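Local atomic coordinates of universal stress protein MT1672 (Mycobacterium tuberculosis, PDB entry 1TQ8), a protein that is of unknown function but belongs to the universal stress protein A family, some of whose members bind adenine nucleotides. Residues A[34-39]-A[150-155]. Numbering follows the deposited sequence.
Sequences VDRAAQ and KVDVLI
Arg36, on helix 28-41, and Asp152 of segment 150-155 meet through charge and a shared water. Their direct contact is a long salt bridge, Arg36 NE to Asp152 OD2 at 4.0 Å. OD2 sits far off the plane of the guanidinium, where the attraction is one of charge and no donor is aimed at the oxygen; the guanidinium and carboxylate planes stand 79° apart. Water 1 bridges the two groups, accepting from Arg36 NE at 2.8 Å and donating to Asp152 OD2 at 2.6 Å, and so gives the directed hydrogen bonds that the salt bridge does not. The arginine leaves the helix with CG anti to the backbone N (chi1 172°); kinks at chi2 and chi3 then carry the guanidinium along the helix flank toward Gln39, three residues on, whose OE1 takes a weak hydrogen bond from Arg36 NH1 at 3.1 Å. Arginine, with several donors on a long chain, suits this place because NH1 also binds the Ser15 carbonyl of the second subunit, whose Tyr17 makes a cation-pi contact with Arg36. Aspartate's short carboxylate has two oxygens for different partners: OD2 also bonds Tyr17 OH, and OD1 His157 ND1, both of the second subunit, so the buried charge is probably well compensated. Strand 152-156 lies outside its own chain's four-stranded parallel sheet and pairs in parallel with a strand of that neighbour, extending the sheet across the subunit interface of this universal stress protein alpha/beta fold.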
loop_
_atom_site.group_PDB
_atom_site.type_symbol
_atom_site.label_atom_id
_atom_site.label_comp_id
_atom_site.label_asym_id
_atom_site.label_seq_id
_atom_site.Cartn_x
_atom_site.Cartn_y
_atom_site.Cartn_z
ATOM N N VAL A 34 -19.939 -1.832 9.178
ATOM C CA VAL A 34 -20.494 -2.135 10.487
ATOM C C VAL A 34 -21.465 -3.304 10.324
ATOM O O VAL A 34 -21.423 -4.259 11.095
ATOM C CB VAL A 34 -21.231 -0.913 11.065
ATOM C CG1 VAL A 34 -21.971 -1.297 12.329
ATOM C CG2 VAL A 34 -20.231 0.197 11.357
ATOM N N ASP A 35 -22.325 -3.233 9.310
ATOM C CA ASP A 35 -23.287 -4.301 9.058
ATOM C C ASP A 35 -22.553 -5.616 8.822
ATOM O O ASP A 35 -22.919 -6.648 9.386
ATOM C CB ASP A 35 -24.169 -3.999 7.835
ATOM C CG ASP A 35 -25.104 -2.811 8.049
ATOM O OD1 ASP A 35 -25.753 -2.721 9.113
ATOM O OD2 ASP A 35 -25.208 -1.965 7.135
ATOM N N ARG A 36 -21.514 -5.590 7.993
ATOM C CA ARG A 36 -20.774 -6.815 7.720
ATOM C C ARG A 36 -20.081 -7.330 8.975
ATOM O O ARG A 36 -20.066 -8.531 9.222
ATOM C CB ARG A 36 -19.748 -6.591 6.608
ATOM C CG ARG A 36 -18.800 -7.769 6.389
ATOM C CD ARG A 36 -19.553 -9.043 6.018
ATOM N NE ARG A 36 -20.356 -8.853 4.816
ATOM C CZ ARG A 36 -21.197 -9.757 4.327
ATOM N NH1 ARG A 36 -21.348 -10.924 4.941
ATOM N NH2 ARG A 36 -21.897 -9.490 3.227
ATOM N N ALA A 37 -19.511 -6.428 9.773
ATOM C CA ALA A 37 -18.831 -6.844 10.997
ATOM C C ALA A 37 -19.844 -7.426 11.982
ATOM O O ALA A 37 -19.553 -8.380 12.710
ATOM C CB ALA A 37 -18.104 -5.660 11.629
ATOM N N ALA A 38 -21.035 -6.837 12.004
ATOM C CA ALA A 38 -22.100 -7.303 12.888
ATOM C C ALA A 38 -22.530 -8.707 12.473
ATOM O O ALA A 38 -22.712 -9.587 13.322
ATOM C CB ALA A 38 -23.286 -6.354 12.825
ATOM N N GLN A 39 -22.673 -8.907 11.165
ATOM C CA GLN A 39 -23.070 -10.196 10.607
ATOM C C GLN A 39 -22.078 -11.282 10.977
ATOM O O GLN A 39 -22.452 -12.434 11.139
ATOM C CB GLN A 39 -23.172 -10.099 9.082
ATOM C CG GLN A 39 -23.655 -11.374 8.379
ATOM C CD GLN A 39 -22.578 -12.455 8.254
ATOM O OE1 GLN A 39 -21.488 -12.209 7.731
ATOM N NE2 GLN A 39 -22.892 -13.664 8.715
ATOM N N LYS A 150 -15.350 -4.656 -6.834
ATOM C CA LYS A 150 -16.471 -4.456 -5.920
ATOM C C LYS A 150 -16.628 -5.677 -5.007
ATOM O O LYS A 150 -17.716 -6.247 -4.885
ATOM C CB LYS A 150 -17.753 -4.236 -6.716
ATOM C CG LYS A 150 -17.782 -2.941 -7.515
ATOM C CD LYS A 150 -18.834 -3.017 -8.631
ATOM C CE LYS A 150 -19.213 -1.637 -9.174
ATOM N NZ LYS A 150 -20.028 -0.869 -8.181
ATOM N N VAL A 151 -15.536 -6.074 -4.365
ATOM C CA VAL A 151 -15.556 -7.236 -3.490
ATOM C C VAL A 151 -14.809 -6.982 -2.172
ATOM O O VAL A 151 -13.984 -6.086 -2.081
ATOM C CB VAL A 151 -14.943 -8.461 -4.233
ATOM C CG1 VAL A 151 -13.465 -8.224 -4.498
ATOM C CG2 VAL A 151 -15.158 -9.737 -3.433
ATOM N N ASP A 152 -15.119 -7.766 -1.149
ATOM C CA ASP A 152 -14.464 -7.628 0.139
ATOM C C ASP A 152 -13.156 -8.413 0.090
ATOM O O ASP A 152 -13.080 -9.475 -0.542
ATOM C CB ASP A 152 -15.350 -8.190 1.258
ATOM C CG ASP A 152 -16.573 -7.333 1.536
ATOM O OD1 ASP A 152 -16.758 -6.295 0.864
ATOM O OD2 ASP A 152 -17.356 -7.699 2.442
ATOM N N VAL A 153 -12.142 -7.898 0.780
ATOM C CA VAL A 153 -10.832 -8.533 0.821
ATOM C C VAL A 153 -10.443 -8.895 2.247
ATOM O O VAL A 153 -10.600 -8.093 3.167
ATOM C CB VAL A 153 -9.757 -7.605 0.211
ATOM C CG1 VAL A 153 -8.363 -8.233 0.354
ATOM C CG2 VAL A 153 -10.074 -7.362 -1.264
ATOM N N LEU A 154 -9.921 -10.104 2.423
ATOM C CA LEU A 154 -9.536 -10.585 3.739
ATOM C C LEU A 154 -8.083 -11.022 3.797
ATOM O O LEU A 154 -7.666 -11.897 3.044
ATOM C CB LEU A 154 -10.430 -11.760 4.125
ATOM C CG LEU A 154 -10.082 -12.467 5.433
ATOM C CD1 LEU A 154 -10.247 -11.491 6.593
ATOM C CD2 LEU A 154 -10.998 -13.687 5.610
ATOM N N ILE A 155 -7.316 -10.408 4.693
ATOM C CA ILE A 155 -5.908 -10.745 4.854
ATOM C C ILE A 155 -5.771 -11.604 6.102
ATOM O O ILE A 155 -6.131 -11.177 7.199
ATOM C CB ILE A 155 -5.030 -9.476 5.002
ATOM C CG1 ILE A 155 -5.185 -8.586 3.765
ATOM C CG2 ILE A 155 -3.575 -9.868 5.174
ATOM C CD1 ILE A 155 -4.459 -7.274 3.867
HETATM O O HOH W 1 -19.902 -7.126 2.717
#